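Side-chain contacts in M152 protein (Murid herpesvirus 1, PDB 4G59), which probably serves viral immune evasion as an MHC class I-like membrane glycoprotein that engages host NKG2D ligands of the RAE-1 family: residues V15-D20 with S170-I175; N87-G92 with G132-S137; L237-L242 with T246-V251. One frame throughout, in Å; residues are numbered along the deposited sequence.

Contact 1 of 3, residues V15-D20 with S170-I175; sequences VDICQD and SFCRKI
Cys-18 and Cys-172 are joined by a disulfide, SG to SG 2.0 Å, which fastens the loop between strands 5-11 and 22-31 to helix 161-178 of the MHC class I-like fold. Both CB atoms point across the contact, and the CA atoms of the two cysteines lie 5.7 Å apart. The torsion about the S-S bond is -97°, near the magnitude that a relaxed disulfide adopts, and its sign makes the bridge left-handed. The two halves are built differently: SG of Cys-172 stands anti to its backbone N (chi1 -164°), whereas SG of Cys-18 sits beside its own N and opposite the carbonyl carbon.

The two segments bury 215 Å² in all, most of it on the two cysteines. Ile-17 lays CG1 alongside Cys-172 SG at 4.1 Å, while Cys-18 SG rests 3.6 Å from the backbone N of Arg-173, one residue further along the helix. Outside the two segments, Val-176 packs against both Ile-17 and Cys-18, and Leu-41 lies against Cys-172, consistent with the burial of both cysteines.

Asp-16 belongs to the second shell, its carboxylate turned back over the loop. Arg-173 runs out from the helix toward this carboxylate without pairing with it: NH1 stops 5.4 Å from Asp-16 OD2, so any attraction between these charges would act at a distance. The other carboxylate oxygen faces the residue that carries the bridge and at most biases the shape of the loop, through a weak Asx-turn bond, Cys-18 N to Asp-16 OD1 3.4 Å, with 159° at the hydrogen.

Contact 2 of 3, residues N87-G92 with G132-S137; sequences NVFKAG and GSPPYS
Phe-89 reaches from the end of helix 68-89 to Ser-137 and Pro-134, in the loop that leads from strand 128-130 to helix 142-148. Its CB is still remote, 6.9 Å from Ser-137 CB, and the side chain closes the gap step by step. With CG beside the backbone N (chi1 -76°), the ring extends toward the loop, and CD1 is already 4.6 Å from Ser-137 CB. At CE1 the same partner comes to 3.9 Å, the closest approach between the two segments. CZ, at the far end of the ring, meets Pro-134 CG at 4.2 Å. That proline carbon lies near the ring plane and touches an edge, and the two side chains cross at about a right angle. The aromatic face is therefore not what the proline uses.

The evidence points to a light contact: 87 Å² is buried in total, and no hydrogen bond crosses. On the loop side, Ser-137 OG is modelled as bonding back to Pro-134 O, but at an implausibly short separation, so the bond is doubtful. On the helix side, the positive phi of Lys-90 (75°) turns the chain out of the helix just after Phe-89.

Met-114 of strand 106-114 packs on both Phe-89 and Pro-134, and Val-140 also touches the phenylalanine. Another protein chain packs on Ala-91, Pro-135 and Tyr-136. Joining a long helix to the loop at the edge of an eight-stranded antiparallel sheet, the contact belongs to an MHC class I-like platform, in which helices lie across one sheet.

Contact 3 of 3, residues L237-L242 with T246-V251; sequences LDLRDL and TDFAFV
Two sheets of an immunoglobulin-like beta sandwich meet here, where Leu-237, Leu-239 and Leu-242 pack around Phe-248 and Leu-237 also reaches Phe-250. The clearest geometry is a CH-pi contact: Leu-237 CD2 stands 3.8 Å from the centroid of the Phe-248 ring and 11° off its normal, so the methyl lies over the middle of one face. Near the base of the same aromatic, Leu-242 CD1 touches Phe-248 CB at 3.7 Å, its side chain crossing that of the phenylalanine at about a right angle. Leu-239 CD2 meets the ring further out, 4.1 Å from CE2 of Phe-248. With CB directed at the leucines and CG between the backbone N and the carbonyl carbon (chi1 60°), the ring of Phe-248 lies among them. Leu-237 makes a second contact through another atom, with CB 3.8 Å from CZ of Phe-250.

A type II turn from Asp-238 to Asp-241 turns the chain between Leu-237 and Leu-242, with Leu-239 at its second position; Arg-240 has the positive phi of the third, and the closing bond from Asp-241 N to Asp-238 O is weak. On the outer side Arg-240 pairs with Asp-238 OD2, which lies well out of the guanidinium plane, making the attraction one of charge alone. The same carboxylate oxygen forms a salt bridge with a basic residue of another protein chain.

Inside the sandwich, Leu-213 of strand 210-213 touches Leu-237, Leu-242 and both phenylalanines, Val-197 and Cys-199 of strand 196-203 cover Phe-250, and Tyr-264 of strand 258-264 lies against Phe-248.

Overall arrangement
Contact 2 is nested along the chain inside the loop closed by contact 1, yet the two lie on opposite sides of the chain's centre, 39 Å apart between centres. Contact 3 follows in series; its nearest atoms are about 14 Å from contact 1 and about 30 Å from contact 2. Contact 1 ties the segment between sandwich strand 5-11 and platform strand 22-31 to a platform helix, while contacts 2 and 3 belong to one part each, 43 Å apart between centres. The other protein chain reaches contacts 2 and 3 but not contact 1. Bound NAG residues lie about 10 Å from the side chain of Ile-17 and about 12 Å from that of Phe-250.

Contact 1 of 3, residues V15-D20 with S170-I175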
# COMPACT_ATOMS: atom_id res chain seq x y z
N VAL B 15 -10.55 22.70 11.78
CA VAL B 15 -11.63 21.72 11.84
C VAL B 15 -11.37 20.70 12.95
O VAL B 15 -10.30 20.09 13.02
CB VAL B 15 -11.79 20.96 10.52
CG1 VAL B 15 -12.95 19.97 10.63
CG2 VAL B 15 -11.99 21.92 9.35
N ASP B 16 -12.34 20.54 13.84
CA ASP B 16 -12.23 19.55 14.90
C ASP B 16 -12.72 18.22 14.35
O ASP B 16 -13.90 18.04 14.11
CB ASP B 16 -13.06 19.97 16.11
CG ASP B 16 -12.98 18.97 17.25
OD1 ASP B 16 -11.96 18.24 17.37
OD2 ASP B 16 -13.94 18.93 18.04
N ILE B 17 -11.80 17.28 14.16
CA ILE B 17 -12.14 16.00 13.55
C ILE B 17 -12.48 14.90 14.56
O ILE B 17 -12.66 13.76 14.18
CB ILE B 17 -10.97 15.49 12.74
CG1 ILE B 17 -9.74 15.41 13.65
CG2 ILE B 17 -10.69 16.42 11.56
CD1 ILE B 17 -8.66 14.57 13.07
N CYS B 18 -12.55 15.25 15.84
CA CYS B 18 -12.71 14.25 16.89
C CYS B 18 -14.14 13.98 17.32
O CYS B 18 -14.38 13.16 18.21
CB CYS B 18 -11.86 14.62 18.10
SG CYS B 18 -10.11 14.48 17.76
N GLN B 19 -15.09 14.67 16.70
CA GLN B 19 -16.50 14.37 16.96
C GLN B 19 -17.00 13.23 16.10
O GLN B 19 -16.46 12.97 15.01
CB GLN B 19 -17.39 15.59 16.73
CG GLN B 19 -17.60 16.41 17.97
CD GLN B 19 -16.64 17.56 18.05
OE1 GLN B 19 -16.72 18.50 17.25
NE2 GLN B 19 -15.72 17.50 19.01
N ASP B 20 -18.05 12.56 16.59
CA ASP B 20 -18.61 11.38 15.93
C ASP B 20 -17.50 10.40 15.65
O ASP B 20 -17.29 10.00 14.50
CB ASP B 20 -19.35 11.77 14.64
CG ASP B 20 -20.62 12.52 14.92
OD1 ASP B 20 -20.76 13.04 16.05
OD2 ASP B 20 -21.48 12.60 14.02
N SER B 170 -9.22 10.59 23.40
CA SER B 170 -7.97 11.10 23.94
C SER B 170 -6.84 11.06 22.89
O SER B 170 -6.02 11.99 22.79
CB SER B 170 -7.61 10.29 25.19
OG SER B 170 -6.24 10.39 25.49
N PHE B 171 -6.78 9.99 22.11
CA PHE B 171 -5.75 9.90 21.08
C PHE B 171 -6.04 10.90 19.99
O PHE B 171 -5.13 11.56 19.47
CB PHE B 171 -5.70 8.50 20.49
CG PHE B 171 -5.21 7.45 21.44
CD1 PHE B 171 -4.53 7.81 22.59
CD2 PHE B 171 -5.42 6.10 21.18
CE1 PHE B 171 -4.06 6.83 23.47
CE2 PHE B 171 -4.96 5.13 22.04
CZ PHE B 171 -4.28 5.48 23.18
N CYS B 172 -7.32 11.01 19.62
CA CYS B 172 -7.73 11.99 18.62
C CYS B 172 -7.37 13.43 19.03
O CYS B 172 -6.88 14.19 18.20
CB CYS B 172 -9.22 11.90 18.31
SG CYS B 172 -9.69 12.74 16.80
N ARG B 173 -7.65 13.78 20.28
CA ARG B 173 -7.39 15.14 20.76
C ARG B 173 -5.89 15.44 20.79
O ARG B 173 -5.47 16.58 20.51
CB ARG B 173 -8.01 15.35 22.14
CG ARG B 173 -9.55 15.29 22.25
CD ARG B 173 -9.91 15.59 23.72
NE ARG B 173 -11.25 15.26 24.22
CZ ARG B 173 -12.41 15.58 23.64
NH1 ARG B 173 -12.45 16.19 22.45
NH2 ARG B 173 -13.54 15.25 24.25
N LYS B 174 -5.08 14.43 21.13
CA LYS B 174 -3.62 14.58 21.10
C LYS B 174 -3.12 14.91 19.69
O LYS B 174 -2.27 15.79 19.49
CB LYS B 174 -2.93 13.31 21.65
CG LYS B 174 -1.41 13.36 21.64
CD LYS B 174 -0.88 14.39 22.63
CE LYS B 174 0.63 14.34 22.72
NZ LYS B 174 1.14 15.29 23.76
N ILE B 175 -3.72 14.23 18.70
CA ILE B 175 -3.38 14.45 17.29
C ILE B 175 -3.73 15.87 16.83
O ILE B 175 -2.89 16.57 16.23
CB ILE B 175 -4.14 13.49 16.40
CG1 ILE B 175 -3.66 12.05 16.62
CG2 ILE B 175 -4.00 13.89 14.94
CD1 ILE B 175 -4.64 10.98 15.95

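Contact 2 of 3, residues N87-G92 with G132-S137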
# COMPACT_ATOMS: atom_id res chain seq x y z
N ASN B 87 -11.34 -23.86 6.85
CA ASN B 87 -12.63 -24.52 6.69
C ASN B 87 -13.40 -24.23 5.39
O ASN B 87 -14.19 -25.06 4.95
CB ASN B 87 -13.55 -24.21 7.87
CG ASN B 87 -12.97 -24.63 9.20
OD1 ASN B 87 -11.96 -25.33 9.26
ND2 ASN B 87 -13.61 -24.21 10.29
N VAL B 88 -13.18 -23.06 4.79
CA VAL B 88 -13.94 -22.67 3.62
C VAL B 88 -13.09 -22.60 2.36
O VAL B 88 -13.45 -23.15 1.32
CB VAL B 88 -14.69 -21.33 3.82
CG1 VAL B 88 -15.51 -20.97 2.57
CG2 VAL B 88 -15.59 -21.40 5.04
N PHE B 89 -12.08 -21.74 2.37
CA PHE B 89 -11.20 -21.65 1.21
C PHE B 89 -10.22 -22.81 1.00
O PHE B 89 -10.03 -23.28 -0.11
CB PHE B 89 -10.56 -20.28 1.13
CG PHE B 89 -11.50 -19.24 0.62
CD1 PHE B 89 -11.62 -19.00 -0.73
CD2 PHE B 89 -12.31 -18.54 1.49
CE1 PHE B 89 -12.49 -18.07 -1.20
CE2 PHE B 89 -13.19 -17.60 1.02
CZ PHE B 89 -13.28 -17.37 -0.33
N LYS B 90 -9.60 -23.23 2.09
CA LYS B 90 -8.72 -24.39 2.11
C LYS B 90 -7.38 -24.10 1.47
O LYS B 90 -6.50 -24.93 1.44
CB LYS B 90 -9.39 -25.60 1.47
CG LYS B 90 -10.35 -26.28 2.40
CD LYS B 90 -11.19 -27.29 1.67
CE LYS B 90 -12.08 -28.04 2.63
NZ LYS B 90 -12.89 -27.13 3.46
N ALA B 91 -7.24 -22.88 0.98
CA ALA B 91 -6.00 -22.42 0.38
C ALA B 91 -5.80 -21.09 1.05
O ALA B 91 -6.77 -20.38 1.28
CB ALA B 91 -6.16 -22.26 -1.10
N GLY B 92 -4.57 -20.75 1.37
CA GLY B 92 -4.36 -19.56 2.18
C GLY B 92 -4.25 -18.31 1.32
O GLY B 92 -3.23 -17.61 1.35
N GLY B 132 -19.66 -8.81 -4.14
CA GLY B 132 -18.77 -9.42 -5.11
C GLY B 132 -18.46 -10.89 -4.86
O GLY B 132 -18.79 -11.44 -3.81
N SER B 133 -17.82 -11.53 -5.85
CA SER B 133 -17.34 -12.90 -5.69
C SER B 133 -15.84 -12.95 -5.99
O SER B 133 -15.36 -12.25 -6.88
CB SER B 133 -18.10 -13.87 -6.60
OG SER B 133 -18.12 -15.18 -6.05
N PRO B 134 -15.10 -13.76 -5.22
CA PRO B 134 -13.66 -13.95 -5.41
C PRO B 134 -13.34 -14.82 -6.63
O PRO B 134 -13.89 -15.92 -6.76
CB PRO B 134 -13.21 -14.67 -4.12
CG PRO B 134 -14.35 -14.52 -3.16
CD PRO B 134 -15.59 -14.39 -3.98
N PRO B 135 -12.45 -14.32 -7.51
CA PRO B 135 -12.08 -14.83 -8.84
C PRO B 135 -11.78 -16.33 -9.00
O PRO B 135 -12.16 -16.91 -10.02
CB PRO B 135 -10.83 -14.02 -9.16
CG PRO B 135 -11.11 -12.71 -8.54
CD PRO B 135 -11.84 -13.01 -7.26
N TYR B 136 -11.08 -16.95 -8.07
CA TYR B 136 -10.81 -18.37 -8.28
C TYR B 136 -11.38 -19.21 -7.14
O TYR B 136 -10.65 -19.92 -6.44
CB TYR B 136 -9.31 -18.61 -8.54
CG TYR B 136 -8.92 -18.26 -9.95
CD1 TYR B 136 -8.53 -19.23 -10.85
CD2 TYR B 136 -8.97 -16.94 -10.40
CE1 TYR B 136 -8.18 -18.90 -12.16
CE2 TYR B 136 -8.63 -16.60 -11.70
CZ TYR B 136 -8.24 -17.58 -12.58
OH TYR B 136 -7.90 -17.24 -13.87
N SER B 137 -12.69 -19.12 -6.97
CA SER B 137 -13.38 -19.81 -5.88
C SER B 137 -14.61 -20.58 -6.36
O SER B 137 -15.74 -20.30 -5.93
CB SER B 137 -13.78 -18.79 -4.82
OG SER B 137 -14.54 -17.74 -5.39

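Contact 3 of 3, residues L237-L242 with T246-V251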
# COMPACT_ATOMS: atom_id res chain seq x y z
N LEU B 237 5.61 13.97 -9.78
CA LEU B 237 5.13 14.65 -10.98
C LEU B 237 6.09 14.33 -12.13
O LEU B 237 7.33 14.27 -11.95
CB LEU B 237 5.08 16.18 -10.75
CG LEU B 237 4.96 17.12 -11.96
CD1 LEU B 237 3.57 17.03 -12.58
CD2 LEU B 237 5.28 18.57 -11.62
N ASP B 238 5.51 14.13 -13.30
CA ASP B 238 6.30 13.96 -14.49
C ASP B 238 6.09 15.25 -15.25
O ASP B 238 5.00 15.53 -15.70
CB ASP B 238 5.77 12.79 -15.31
CG ASP B 238 6.66 12.46 -16.49
OD1 ASP B 238 7.51 13.28 -16.85
OD2 ASP B 238 6.49 11.37 -17.07
N LEU B 239 7.15 16.02 -15.40
CA LEU B 239 7.06 17.23 -16.17
C LEU B 239 6.73 16.68 -17.53
O LEU B 239 7.07 15.55 -17.85
CB LEU B 239 8.38 17.97 -16.19
CG LEU B 239 8.87 18.55 -14.86
CD1 LEU B 239 10.23 19.17 -15.02
CD2 LEU B 239 7.89 19.56 -14.32
N ARG B 240 6.03 17.45 -18.34
CA ARG B 240 5.64 16.96 -19.64
C ARG B 240 4.34 16.23 -19.48
O ARG B 240 3.88 15.56 -20.39
CB ARG B 240 6.62 15.90 -20.15
CG ARG B 240 6.33 14.47 -19.74
CD ARG B 240 7.08 13.52 -20.67
NE ARG B 240 7.03 12.12 -20.25
CZ ARG B 240 8.09 11.43 -19.83
NH1 ARG B 240 9.28 12.01 -19.77
NH2 ARG B 240 7.95 10.17 -19.46
N ASP B 241 3.71 16.40 -18.32
CA ASP B 241 2.35 15.98 -18.14
C ASP B 241 1.81 17.38 -17.98
O ASP B 241 0.62 17.61 -17.99
CB ASP B 241 2.10 15.15 -16.89
CG ASP B 241 2.19 13.67 -17.15
OD1 ASP B 241 2.33 13.29 -18.32
OD2 ASP B 241 2.11 12.89 -16.20
N LEU B 242 2.75 18.31 -17.84
CA LEU B 242 2.43 19.73 -17.71
C LEU B 242 2.32 20.42 -19.07
O LEU B 242 1.95 21.60 -19.15
CB LEU B 242 3.47 20.44 -16.84
CG LEU B 242 3.43 20.10 -15.34
CD1 LEU B 242 4.17 21.14 -14.54
CD2 LEU B 242 1.99 19.98 -14.84
N THR B 246 6.10 24.88 -16.79
CA THR B 246 7.14 24.66 -15.80
C THR B 246 6.70 25.35 -14.52
O THR B 246 7.47 25.48 -13.56
CB THR B 246 8.47 25.27 -16.27
OG1 THR B 246 9.42 25.24 -15.20
CG2 THR B 246 8.25 26.71 -16.72
N ASP B 247 5.46 25.82 -14.54
CA ASP B 247 4.87 26.43 -13.36
C ASP B 247 3.80 25.51 -12.78
O ASP B 247 2.76 25.25 -13.41
CB ASP B 247 4.28 27.80 -13.70
CG ASP B 247 3.64 28.48 -12.50
OD1 ASP B 247 4.15 28.30 -11.37
OD2 ASP B 247 2.63 29.19 -12.70
N PHE B 248 4.08 25.01 -11.59
CA PHE B 248 3.21 24.07 -10.91
C PHE B 248 3.33 24.30 -9.42
O PHE B 248 4.31 24.88 -8.94
CB PHE B 248 3.64 22.64 -11.23
CG PHE B 248 5.05 22.33 -10.81
CD1 PHE B 248 5.32 21.83 -9.55
CD2 PHE B 248 6.10 22.56 -11.68
CE1 PHE B 248 6.60 21.56 -9.17
CE2 PHE B 248 7.38 22.29 -11.30
CZ PHE B 248 7.64 21.79 -10.05
N ALA B 249 2.34 23.85 -8.67
CA ALA B 249 2.49 23.83 -7.22
C ALA B 249 1.84 22.60 -6.65
O ALA B 249 0.75 22.20 -7.09
CB ALA B 249 1.92 25.09 -6.58
N PHE B 250 2.51 22.00 -5.68
CA PHE B 250 1.91 20.89 -4.96
C PHE B 250 1.03 21.48 -3.88
O PHE B 250 1.45 22.41 -3.20
CB PHE B 250 2.99 20.01 -4.34
CG PHE B 250 3.77 19.21 -5.35
CD1 PHE B 250 3.35 17.94 -5.70
CD2 PHE B 250 4.93 19.71 -5.93
CE1 PHE B 250 4.07 17.19 -6.63
CE2 PHE B 250 5.65 18.96 -6.87
CZ PHE B 250 5.22 17.70 -7.22
N VAL B 251 -0.18 20.96 -3.73
CA VAL B 251 -1.04 21.37 -2.63
C VAL B 251 -1.21 20.20 -1.68
O VAL B 251 -1.57 19.09 -2.10
CB VAL B 251 -2.42 21.87 -3.09
CG1 VAL B 251 -3.25 22.33 -1.89
CG2 VAL B 251 -2.25 23.01 -4.07